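Local coordinates for protein 2-aminomuconic 6-semialdehyde dehydrogenase (Pseudomonas sp., PDB 7BZV) that oxidises 2-aminomuconic 6-semialdehyde in the meta-cleavage pathway of 2-aminophenol, as a tetrameric, NAD+-dependent member of the aldehyde dehydrogenase family, at residues B[180-185]-B[328-333]; B[22-25]-B[30-33]; B[85-90]-B[100-105]; B[336-341]-B[369-374]. All blocks are in the same frame, centred on the assembly; numbering follows the deposited sequence.

Interaction 1: residues B[180-185]-B[328-333]; sequences EDTPGT and PLISSK. With GOL (glycerol), chain J.
Asp181 and Ile330 meet in a small, partly solvated contact between two loops, each leading into a helix, 184-196 on one side and 332-348 on the other. No direct hydrogen bond joins the segments; the direct contacts are made mainly by carbon atoms. CB of Asp181 rests on CG1 of Ile330 at 4.1 Å, and CG2 of Thr182 touches the next carbon along, CD1 of Ile330, at 3.9 Å; the Thr182 and Ile330 side chains cross at about a right angle. Ile330 reaches this far because CG1 stands opposite its backbone N (chi1 -178°), which carries the longer branch across toward the other loop. Water 1 joins the polar parts: it lies 2.9 Å from Asp181 OD1 and 2.9 Å from Ile330 O, both within reach as acceptors, although further acceptors compete for its protons. The Lys-Pro-Ser-Glu sequence that ends at Glu180 is the one that holds the adenosine ribose of NAD+ in aldehyde dehydrogenases, and Lys177 makes a long, weak ion pair with Glu180 OE1. A glycerol, probably from the crystallisation liquor, sits between Glu180, Asp181 and Ser331. Its O1 accepts a hydrogen bond from Ser331 OG at 2.9 Å, while its O3 reaches Glu180 OE2 only through a weak bond of 3.5 Å; its placing against Asp181 is less sure. Ser331 is also the N-cap of helix 332-348, its OG bonded to His334 N. Gln285 accepts the N-H of Ile330 and belongs to the Gly-Gln-Val-Cys sequence that carries the catalytic cysteine in this family.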
loop_
_atom_site.group_PDB
_atom_site.type_symbol
_atom_site.label_atom_id
_atom_site.label_comp_id
_atom_site.label_asym_id
_atom_site.label_seq_id
_atom_site.Cartn_x
_atom_site.Cartn_y
_atom_site.Cartn_z
ATOM N N GLU B 180 9.266 -35.212 16.074
ATOM C CA GLU B 180 9.861 -36.540 16.195
ATOM C C GLU B 180 9.127 -37.560 15.335
ATOM O O GLU B 180 9.731 -38.535 14.869
ATOM C CB GLU B 180 9.864 -37.009 17.675
ATOM C CG GLU B 180 8.513 -36.905 18.421
ATOM C CD GLU B 180 8.356 -35.606 19.220
ATOM O OE1 GLU B 180 8.676 -34.501 18.698
ATOM O OE2 GLU B 180 7.893 -35.690 20.377
ATOM N N ASP B 181 7.826 -37.364 15.112
ATOM C CA ASP B 181 7.098 -38.323 14.296
ATOM C C ASP B 181 7.327 -38.134 12.807
ATOM O O ASP B 181 7.034 -39.045 12.022
ATOM C CB ASP B 181 5.594 -38.221 14.534
ATOM C CG ASP B 181 5.167 -38.869 15.804
ATOM O OD1 ASP B 181 5.022 -40.101 15.850
ATOM O OD2 ASP B 181 4.974 -38.127 16.767
ATOM N N THR B 182 7.771 -36.958 12.380
ATOM C CA THR B 182 7.801 -36.645 10.956
ATOM C C THR B 182 9.140 -36.013 10.604
ATOM O O THR B 182 9.209 -34.852 10.201
ATOM C CB THR B 182 6.601 -35.763 10.592
ATOM O OG1 THR B 182 6.546 -34.601 11.439
ATOM C CG2 THR B 182 5.350 -36.543 10.813
ATOM N N PRO B 183 10.232 -36.786 10.706
ATOM C CA PRO B 183 11.568 -36.228 10.410
ATOM C C PRO B 183 11.938 -36.176 8.934
ATOM O O PRO B 183 12.891 -35.467 8.571
ATOM C CB PRO B 183 12.511 -37.186 11.157
ATOM C CG PRO B 183 11.749 -38.543 11.092
ATOM C CD PRO B 183 10.304 -38.156 11.279
ATOM N N GLY B 184 11.241 -36.906 8.078
ATOM C CA GLY B 184 11.711 -37.155 6.724
ATOM C C GLY B 184 11.786 -35.969 5.784
ATOM O O GLY B 184 12.850 -35.662 5.232
ATOM N N THR B 185 10.657 -35.308 5.555
ATOM C CA THR B 185 10.692 -34.232 4.574
ATOM C C THR B 185 11.622 -33.119 5.032
ATOM O O THR B 185 12.233 -32.446 4.193
ATOM C CB THR B 185 9.276 -33.716 4.254
ATOM O OG1 THR B 185 8.511 -33.478 5.430
ATOM C CG2 THR B 185 8.530 -34.782 3.414
ATOM N N PRO B 328 -4.556 -43.594 8.379
ATOM C CA PRO B 328 -4.548 -43.678 9.844
ATOM C C PRO B 328 -4.345 -42.289 10.450
ATOM O O PRO B 328 -4.164 -41.305 9.740
ATOM C CB PRO B 328 -3.358 -44.606 10.135
ATOM C CG PRO B 328 -2.392 -44.303 9.000
ATOM C CD PRO B 328 -3.258 -43.982 7.799
ATOM N N LEU B 329 -4.428 -42.220 11.776
ATOM C CA LEU B 329 -3.940 -41.074 12.525
ATOM C C LEU B 329 -2.409 -41.102 12.569
ATOM O O LEU B 329 -1.764 -42.027 12.071
ATOM C CB LEU B 329 -4.526 -41.095 13.930
ATOM C CG LEU B 329 -6.042 -40.956 14.046
ATOM C CD1 LEU B 329 -6.459 -40.907 15.502
ATOM C CD2 LEU B 329 -6.499 -39.708 13.259
ATOM N N ILE B 330 -1.797 -40.094 13.192
ATOM C CA ILE B 330 -0.342 -39.966 13.088
ATOM C C ILE B 330 0.400 -41.031 13.888
ATOM O O ILE B 330 1.503 -41.445 13.503
ATOM C CB ILE B 330 0.114 -38.578 13.559
ATOM C CG1 ILE B 330 1.636 -38.408 13.411
ATOM C CG2 ILE B 330 -0.238 -38.417 15.033
ATOM C CD1 ILE B 330 2.159 -38.532 12.010
ATOM N N SER B 331 -0.136 -41.439 15.031
ATOM C CA SER B 331 0.583 -42.355 15.902
ATOM C C SER B 331 -0.368 -43.097 16.825
ATOM O O SER B 331 -1.498 -42.659 17.077
ATOM C CB SER B 331 1.587 -41.604 16.762
ATOM O OG SER B 331 0.845 -40.849 17.710
ATOM N N SER B 332 0.144 -44.199 17.394
ATOM C CA SER B 332 -0.620 -44.943 18.397
ATOM C C SER B 332 -1.006 -44.046 19.567
ATOM O O SER B 332 -2.117 -44.140 20.099
ATOM C CB SER B 332 0.198 -46.145 18.911
ATOM O OG SER B 332 1.442 -45.709 19.445
ATOM N N LYS B 333 -0.088 -43.182 19.995
ATOM C CA LYS B 333 -0.376 -42.271 21.097
ATOM C C LYS B 333 -1.499 -41.305 20.728
ATOM O O LYS B 333 -2.430 -41.093 21.511
ATOM C CB LYS B 333 0.898 -41.510 21.476
ATOM C CG LYS B 333 0.746 -40.457 22.556
ATOM C CD LYS B 333 2.126 -40.069 23.099
ATOM C CE LYS B 333 2.041 -39.192 24.340
ATOM N NZ LYS B 333 3.307 -38.430 24.578
HETATM C C1 GOL J . 1.728 -37.518 18.914
HETATM O O1 GOL J . 2.560 -38.609 18.425
HETATM C C2 GOL J . 2.687 -36.518 19.666
HETATM O O2 GOL J . 3.076 -37.045 20.874
HETATM C C3 GOL J . 3.787 -36.284 18.628
HETATM O O3 GOL J . 4.652 -35.289 19.125
HETATM O O HOH W 1 4.380 -41.000 13.119
#

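Interaction 2: residues B[22-25]-B[30-33]; sequences DVTP and VVAV
Asp22 pairs with Ala32 in an antiparallel hydrogen-bonded pair and Val23 with Val30 in a non-hydrogen-bonded one, the register slipping by one residue between them. Two short, straight backbone bonds hold the strands: Asp22 N gives to Ala32 O at 2.8 Å (168° at the hydrogen), and Val31 N gives to Asp22 O at 2.8 Å. The carbonyl oxygen of Asp22 also receives the CA-H of Val30, 3.4 Å from Val30 CA. Asp22 and Ala32 project to the same face, where CB of Asp22 lies 4.0 Å from CB of Ala32 and Tyr5 of strand 3-9 touches both. Val23 and Val30 take the other face and touch lightly through their CG2 methyls. Val31, displaced by the slip, turns its methyls to two neighbours. CG2, lodged between its own backbone N and carbonyl carbon (chi1 of CG1 -66°), comes 3.8 Å from Asp22 OD2, whereas CG1 packs at 3.9 Å on CG2 of Thr24, with the Val31 and Thr24 side chains roughly perpendicular. The hydroxyl of Thr24 is turned elsewhere, to Ala89 O of helix 80-91. With Val31 and Ala32 both set against Asp22, and Val31 near-helical in psi (-10°), this is a classic beta bulge, here in the hairpin of strands 19-23 and 30-35, whose strand 19-23 forms one edge of the N-terminal four-stranded sheet within the chain.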
loop_
_atom_site.group_PDB
_atom_site.type_symbol
_atom_site.label_atom_id
_atom_site.label_comp_id
_atom_site.label_asym_id
_atom_site.label_seq_id
_atom_site.Cartn_x
_atom_site.Cartn_y
_atom_site.Cartn_z
ATOM N N ASP B 22 11.517 -43.918 13.682
ATOM C CA ASP B 22 10.424 -43.322 12.910
ATOM C C ASP B 22 9.466 -44.456 12.567
ATOM O O ASP B 22 9.825 -45.367 11.818
ATOM C CB ASP B 22 10.967 -42.655 11.650
ATOM C CG ASP B 22 9.911 -41.946 10.841
ATOM O OD1 ASP B 22 8.717 -41.861 11.240
ATOM O OD2 ASP B 22 10.309 -41.462 9.757
ATOM N N VAL B 23 8.273 -44.420 13.146
ATOM C CA VAL B 23 7.276 -45.477 12.995
ATOM C C VAL B 23 6.203 -44.991 12.041
ATOM O O VAL B 23 5.713 -43.868 12.184
ATOM C CB VAL B 23 6.653 -45.848 14.350
ATOM C CG1 VAL B 23 5.524 -46.863 14.158
ATOM C CG2 VAL B 23 7.744 -46.401 15.287
ATOM N N THR B 24 5.822 -45.837 11.064
ATOM C CA THR B 24 4.705 -45.454 10.204
ATOM C C THR B 24 3.387 -45.903 10.834
ATOM O O THR B 24 3.287 -47.054 11.300
ATOM C CB THR B 24 4.847 -46.038 8.808
ATOM O OG1 THR B 24 3.742 -45.611 8.012
ATOM C CG2 THR B 24 4.899 -47.596 8.828
ATOM N N PRO B 25 2.371 -45.033 10.916
ATOM C CA PRO B 25 1.088 -45.443 11.501
ATOM C C PRO B 25 0.273 -46.343 10.598
ATOM O O PRO B 25 -0.815 -46.787 10.988
ATOM C CB PRO B 25 0.363 -44.099 11.731
ATOM C CG PRO B 25 0.902 -43.203 10.608
ATOM C CD PRO B 25 2.344 -43.630 10.433
ATOM N N VAL B 30 8.780 -49.777 11.626
ATOM C CA VAL B 30 9.826 -48.761 11.599
ATOM C C VAL B 30 10.191 -48.478 10.146
ATOM O O VAL B 30 10.333 -49.404 9.344
ATOM C CB VAL B 30 11.056 -49.213 12.407
ATOM C CG1 VAL B 30 12.179 -48.215 12.241
ATOM C CG2 VAL B 30 10.693 -49.398 13.886
ATOM N N VAL B 31 10.334 -47.200 9.789
ATOM C CA VAL B 31 10.752 -46.832 8.439
ATOM C C VAL B 31 12.047 -46.037 8.413
ATOM O O VAL B 31 12.625 -45.862 7.329
ATOM C CB VAL B 31 9.646 -46.059 7.688
ATOM C CG1 VAL B 31 8.455 -46.959 7.433
ATOM C CG2 VAL B 31 9.214 -44.840 8.471
ATOM N N ALA B 32 12.550 -45.587 9.562
ATOM C CA ALA B 32 13.847 -44.926 9.647
ATOM C C ALA B 32 14.234 -44.838 11.115
ATOM O O ALA B 32 13.408 -45.038 12.006
ATOM C CB ALA B 32 13.808 -43.527 9.011
ATOM N N VAL B 33 15.497 -44.501 11.359
ATOM C CA VAL B 33 15.914 -44.095 12.692
ATOM C C VAL B 33 16.557 -42.713 12.612
ATOM O O VAL B 33 17.188 -42.339 11.616
ATOM C CB VAL B 33 16.854 -45.139 13.355
ATOM C CG1 VAL B 33 17.935 -45.565 12.409
ATOM C CG2 VAL B 33 17.421 -44.575 14.652
#

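Interaction 3: residues B[85-90]-B[100-105]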
loop_
_atom_site.group_PDB
_atom_site.type_symbol
_atom_site.label_atom_id
_atom_site.label_comp_id
_atom_site.label_asym_id
_atom_site.label_seq_id
_atom_site.Cartn_x
_atom_site.Cartn_y
_atom_site.Cartn_z
ATOM N N ASP B 85 7.166 -39.614 -0.975
ATOM C CA ASP B 85 7.373 -40.930 -0.365
ATOM C C ASP B 85 7.664 -40.786 1.115
ATOM O O ASP B 85 7.057 -41.464 1.954
ATOM C CB ASP B 85 8.530 -41.671 -1.055
ATOM C CG ASP B 85 8.197 -42.127 -2.486
ATOM O OD1 ASP B 85 7.017 -42.160 -2.876
ATOM O OD2 ASP B 85 9.133 -42.467 -3.230
ATOM N N ALA B 86 8.577 -39.871 1.462
ATOM C CA ALA B 86 8.926 -39.700 2.864
ATOM C C ALA B 86 7.737 -39.203 3.674
ATOM O O ALA B 86 7.505 -39.667 4.801
ATOM C CB ALA B 86 10.105 -38.737 3.000
ATOM N N GLU B 87 6.996 -38.228 3.135
ATOM C CA GLU B 87 5.862 -37.680 3.871
ATOM C C GLU B 87 4.804 -38.751 4.108
ATOM O O GLU B 87 4.244 -38.869 5.211
ATOM C CB GLU B 87 5.283 -36.481 3.111
ATOM C CG GLU B 87 4.380 -35.595 3.962
ATOM C CD GLU B 87 5.165 -34.550 4.716
ATOM O OE1 GLU B 87 6.293 -34.865 5.186
ATOM O OE2 GLU B 87 4.665 -33.398 4.816
ATOM N N MET B 88 4.536 -39.574 3.094
ATOM C CA MET B 88 3.491 -40.588 3.243
ATOM C C MET B 88 3.919 -41.679 4.218
ATOM O O MET B 88 3.092 -42.189 4.980
ATOM C CB MET B 88 3.157 -41.174 1.868
ATOM C CG MET B 88 2.279 -40.189 1.113
ATOM S SD MET B 88 1.574 -40.704 -0.437
ATOM C CE MET B 88 2.877 -40.725 -1.518
ATOM N N ALA B 89 5.200 -42.046 4.224
ATOM C CA ALA B 89 5.640 -43.095 5.141
ATOM C C ALA B 89 5.531 -42.622 6.582
ATOM O O ALA B 89 5.062 -43.357 7.456
ATOM C CB ALA B 89 7.079 -43.504 4.829
ATOM N N ASP B 90 5.936 -41.371 6.840
ATOM C CA ASP B 90 5.965 -40.859 8.207
ATOM C C ASP B 90 4.565 -40.712 8.771
ATOM O O ASP B 90 4.345 -40.915 9.972
ATOM C CB ASP B 90 6.667 -39.500 8.248
ATOM C CG ASP B 90 8.173 -39.585 8.101
ATOM O OD1 ASP B 90 8.733 -40.688 7.994
ATOM O OD2 ASP B 90 8.806 -38.497 8.096
ATOM N N THR B 100 -1.644 -33.662 -3.578
ATOM C CA THR B 100 -2.372 -32.483 -3.989
ATOM C C THR B 100 -2.220 -31.331 -3.017
ATOM O O THR B 100 -2.337 -30.176 -3.432
ATOM C CB THR B 100 -3.862 -32.777 -4.161
ATOM O OG1 THR B 100 -4.445 -33.021 -2.880
ATOM C CG2 THR B 100 -4.048 -33.961 -5.089
ATOM N N ILE B 101 -1.949 -31.612 -1.745
ATOM C CA ILE B 101 -1.850 -30.565 -0.737
ATOM C C ILE B 101 -0.421 -30.453 -0.231
ATOM O O ILE B 101 0.250 -29.428 -0.443
ATOM C CB ILE B 101 -2.845 -30.828 0.406
ATOM C CG1 ILE B 101 -4.269 -30.662 -0.147
ATOM C CG2 ILE B 101 -2.558 -29.915 1.600
ATOM C CD1 ILE B 101 -5.339 -30.857 0.840
ATOM N N ASP B 102 0.059 -31.489 0.461
ATOM C CA ASP B 102 1.300 -31.323 1.218
ATOM C C ASP B 102 2.471 -30.937 0.325
ATOM O O ASP B 102 3.188 -29.964 0.603
ATOM C CB ASP B 102 1.604 -32.584 2.006
ATOM C CG ASP B 102 0.487 -32.906 2.965
ATOM O OD1 ASP B 102 -0.530 -33.476 2.519
ATOM O OD2 ASP B 102 0.594 -32.516 4.141
ATOM N N ILE B 103 2.723 -31.707 -0.720
ATOM C CA ILE B 103 3.963 -31.492 -1.456
ATOM C C ILE B 103 3.786 -30.254 -2.334
ATOM O O ILE B 103 4.686 -29.403 -2.361
ATOM C CB ILE B 103 4.363 -32.729 -2.270
ATOM C CG1 ILE B 103 5.188 -33.717 -1.434
ATOM C CG2 ILE B 103 5.220 -32.325 -3.448
ATOM C CD1 ILE B 103 4.653 -34.037 -0.062
ATOM N N PRO B 104 2.674 -30.104 -3.075
ATOM C CA PRO B 104 2.544 -28.899 -3.918
ATOM C C PRO B 104 2.507 -27.591 -3.132
ATOM O O PRO B 104 3.186 -26.644 -3.529
ATOM C CB PRO B 104 1.228 -29.130 -4.678
ATOM C CG PRO B 104 1.134 -30.692 -4.751
ATOM C CD PRO B 104 1.624 -31.095 -3.377
ATOM N N ARG B 105 1.736 -27.506 -2.042
ATOM C CA ARG B 105 1.770 -26.305 -1.208
ATOM C C ARG B 105 3.129 -26.122 -0.543
ATOM O O ARG B 105 3.607 -24.992 -0.386
ATOM C CB ARG B 105 0.670 -26.360 -0.156
ATOM C CG ARG B 105 -0.763 -26.311 -0.786
ATOM C CD ARG B 105 -1.885 -26.066 0.274
ATOM N NE ARG B 105 -3.235 -26.262 -0.276
ATOM C CZ ARG B 105 -4.374 -26.006 0.378
ATOM N NH1 ARG B 105 -4.359 -25.518 1.614
ATOM N NH2 ARG B 105 -5.541 -26.221 -0.213
HETATM O O HOH W 2 2.882 -31.263 4.824
#
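Glu87 of helix 80-91 faces Asp102 and Ile103 of helix 95-119, so the contact lies inside a pair of consecutive helices joined by a short turn. Only a little surface is shared, and the closest CA atoms, those of Glu87 and Asp102, stand 8.3 Å apart. CD1 of Ile103 packs against CB of Glu87 at 4.1 Å. The ethyl arm of Ile103 lies beside its own backbone N (chi1 -87°) and thereby extends to helix 80-91, where Phe83 and Leu84 also touch the side chain. Next to this contact the carboxylates approach each other, Glu87 OE2 and Asp102 OD2 being 4.2 Å apart. Water 2 lies between them and donates to both, at 2.8 Å to Glu87 OE2 and 2.7 Å to Asp102 OD2, which should ease the like charges. Asp102 OD2 also forms a salt bridge with Lys93, from the turn between the helices. The bend of Glu87 at chi2 (86°) takes its carboxylate to helix 156-169, where OE2 accepts the N-H of Leu157; OE1 is bonded to Thr185 OG1. The N-terminal turn of helix 156-169 would probably stabilise the buried negative charge. Leu155, which touches Asp102, separates this helix from the Pro-Trp-Asn sequence whose asparagine, in aldehyde dehydrogenases, contributes to the oxyanion hole. Helix 95-119 is itself irregular here, with a pi-type turn at 100-102 and a kink where Pro104, lacking an N-H, cannot bond to the preceding turn.

Interaction 4: residues B[336-341]-B[369-374]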
loop_
_atom_site.group_PDB
_atom_site.type_symbol
_atom_site.label_atom_id
_atom_site.label_comp_id
_atom_site.label_asym_id
_atom_site.label_seq_id
_atom_site.Cartn_x
_atom_site.Cartn_y
_atom_site.Cartn_z
ATOM N N ASP B 336 -4.733 -43.316 20.684
ATOM C CA ASP B 336 -5.225 -43.465 22.047
ATOM C C ASP B 336 -5.948 -42.207 22.522
ATOM O O ASP B 336 -7.030 -42.294 23.110
ATOM C CB ASP B 336 -4.072 -43.810 22.986
ATOM C CG ASP B 336 -3.571 -45.215 22.778
ATOM O OD1 ASP B 336 -4.292 -46.011 22.150
ATOM O OD2 ASP B 336 -2.455 -45.521 23.238
ATOM N N LYS B 337 -5.369 -41.026 22.289
ATOM C CA LYS B 337 -6.035 -39.807 22.751
ATOM C C LYS B 337 -7.385 -39.605 22.055
ATOM O O LYS B 337 -8.381 -39.289 22.706
ATOM C CB LYS B 337 -5.140 -38.582 22.536
ATOM C CG LYS B 337 -5.780 -37.257 22.928
ATOM C CD LYS B 337 -4.951 -36.069 22.437
ATOM C CE LYS B 337 -5.680 -34.736 22.622
ATOM N NZ LYS B 337 -5.747 -33.908 21.368
ATOM N N VAL B 338 -7.449 -39.778 20.737
ATOM C CA VAL B 338 -8.731 -39.615 20.048
ATOM C C VAL B 338 -9.740 -40.654 20.538
ATOM O O VAL B 338 -10.909 -40.337 20.791
ATOM C CB VAL B 338 -8.519 -39.686 18.525
ATOM C CG1 VAL B 338 -9.840 -39.725 17.774
ATOM C CG2 VAL B 338 -7.658 -38.501 18.074
ATOM N N LEU B 339 -9.317 -41.906 20.703
ATOM C CA LEU B 339 -10.280 -42.891 21.191
ATOM C C LEU B 339 -10.751 -42.574 22.605
ATOM O O LEU B 339 -11.901 -42.866 22.954
ATOM C CB LEU B 339 -9.687 -44.295 21.158
ATOM C CG LEU B 339 -9.476 -44.886 19.767
ATOM C CD1 LEU B 339 -8.928 -46.314 19.880
ATOM C CD2 LEU B 339 -10.785 -44.862 18.988
ATOM N N SER B 340 -9.875 -42.025 23.449
ATOM C CA SER B 340 -10.318 -41.583 24.771
ATOM C C SER B 340 -11.431 -40.551 24.648
ATOM O O SER B 340 -12.348 -40.504 25.477
ATOM C CB SER B 340 -9.153 -40.982 25.554
ATOM O OG SER B 340 -7.947 -41.671 25.299
ATOM N N TYR B 341 -11.351 -39.687 23.632
ATOM C CA TYR B 341 -12.401 -38.696 23.455
ATOM C C TYR B 341 -13.667 -39.336 22.906
ATOM O O TYR B 341 -14.766 -38.933 23.294
ATOM C CB TYR B 341 -11.897 -37.540 22.566
ATOM C CG TYR B 341 -11.285 -36.381 23.367
ATOM C CD1 TYR B 341 -12.079 -35.563 24.175
ATOM C CD2 TYR B 341 -9.925 -36.097 23.310
ATOM C CE1 TYR B 341 -11.535 -34.498 24.899
ATOM C CE2 TYR B 341 -9.364 -35.027 24.038
ATOM C CZ TYR B 341 -10.177 -34.241 24.834
ATOM O OH TYR B 341 -9.639 -33.191 25.543
ATOM N N ALA B 369 -2.304 -47.205 13.428
ATOM C CA ALA B 369 -3.037 -46.317 14.323
ATOM C C ALA B 369 -4.308 -45.777 13.675
ATOM O O ALA B 369 -4.487 -44.553 13.560
ATOM C CB ALA B 369 -2.136 -45.160 14.762
ATOM N N TRP B 370 -5.214 -46.672 13.288
ATOM C CA TRP B 370 -6.384 -46.254 12.535
ATOM C C TRP B 370 -7.572 -45.929 13.444
ATOM O O TRP B 370 -7.708 -46.459 14.547
ATOM C CB TRP B 370 -6.800 -47.333 11.539
ATOM C CG TRP B 370 -5.758 -47.723 10.533
ATOM C CD1 TRP B 370 -4.658 -48.507 10.744
ATOM C CD2 TRP B 370 -5.733 -47.362 9.153
ATOM N NE1 TRP B 370 -3.939 -48.638 9.587
ATOM C CE2 TRP B 370 -4.579 -47.947 8.590
ATOM C CE3 TRP B 370 -6.570 -46.599 8.335
ATOM C CZ2 TRP B 370 -4.249 -47.801 7.249
ATOM C CZ3 TRP B 370 -6.239 -46.458 7.000
ATOM C CH2 TRP B 370 -5.094 -47.054 6.471
ATOM N N VAL B 371 -8.464 -45.072 12.933
ATOM C CA VAL B 371 -9.730 -44.757 13.587
ATOM C C VAL B 371 -10.777 -44.431 12.520
ATOM O O VAL B 371 -10.457 -43.963 11.431
ATOM C CB VAL B 371 -9.543 -43.578 14.572
ATOM C CG1 VAL B 371 -9.194 -42.298 13.799
ATOM C CG2 VAL B 371 -10.769 -43.398 15.397
ATOM N N GLU B 372 -12.045 -44.652 12.852
ATOM C CA GLU B 372 -13.146 -44.395 11.927
ATOM C C GLU B 372 -13.530 -42.905 11.891
ATOM O O GLU B 372 -13.589 -42.242 12.935
ATOM C CB GLU B 372 -14.375 -45.192 12.330
ATOM C CG GLU B 372 -14.199 -46.689 12.211
ATOM C CD GLU B 372 -15.421 -47.424 12.687
ATOM O OE1 GLU B 372 -16.046 -46.957 13.665
ATOM O OE2 GLU B 372 -15.749 -48.462 12.084
ATOM N N PRO B 373 -13.885 -42.397 10.718
ATOM C CA PRO B 373 -14.523 -41.073 10.656
ATOM C C PRO B 373 -15.833 -41.092 11.434
ATOM O O PRO B 373 -16.658 -41.994 11.270
ATOM C CB PRO B 373 -14.735 -40.849 9.157
ATOM C CG PRO B 373 -14.741 -42.256 8.542
ATOM C CD PRO B 373 -13.816 -43.057 9.399
ATOM N N THR B 374 -16.024 -40.095 12.296
ATOM C CA THR B 374 -17.022 -40.186 13.356
ATOM C C THR B 374 -17.828 -38.894 13.409
ATOM O O THR B 374 -17.290 -37.792 13.238
ATOM C CB THR B 374 -16.332 -40.501 14.694
ATOM O OG1 THR B 374 -15.652 -41.760 14.576
ATOM C CG2 THR B 374 -17.299 -40.583 15.876
#
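Leu339 lays its CD2 methyl on CG2 of Val371 at 3.9 Å, the two side chains lying alongside each other and pointing in opposite senses. The same CG2 is met more loosely by CG1 of Val338, 4.5 Å away, so one methyl of Val371 fits against two successive residues of the helix. Val371 presents that methyl because its first torsion swings CG2 to the far side from the backbone N (chi1 of CG1 66°), while its other methyl, CG1, packs on Leu329. Phe342 and Pro393 also touch this side chain, completing an apolar cluster around it. The contact fastens helix 332-348 to the irregular chain that leads into strand 374-377, part of the seven-stranded mixed sheet that includes strands 258-262 and 290-296 and belongs to the catalytic domain of an aldehyde dehydrogenase. No hydrogen bond crosses between the segments; polar groups bond within each of them or to other parts of the fold. Thr374 OG1 donates back to Glu372 O at 2.7 Å, approaching from above the carbonyl plane, 49° out of it, and is also bonded to Gly356 N. Glu372 OE1 is held by Gly357 N, so the run just past Val371 is tied to Gly356 and Gly357 through side-chain and backbone bonds. Trp370 turns the other way: its NE1 bonds to Ile26 O and its ring meets Phe361 edge-to-face.

Interactions 1 and 2 lie side by side, their centres 8 Å apart, with Pro25 packed on the carbonyls of Leu329 and Ile330. The centre of interaction 3 is 12 Å from that of interaction 1 and 15 Å from that of interaction 2. Asp90 OD2 lies 2.9 Å from Gly184 N, holding the chain after Glu180, with its presumed ribose site, against helix 80-91. Asp22 OD2 comes within 2.5 Å of Asp90 OD1; a shared proton is possible but not established. Ala369 binds interaction 4 to interactions 1 and 2: its O is 2.9 Å from Leu329 N, its N 2.9 Å from Pro25 O. Interactions 3 and 4 do not touch, with nearest atoms about 9 Å apart.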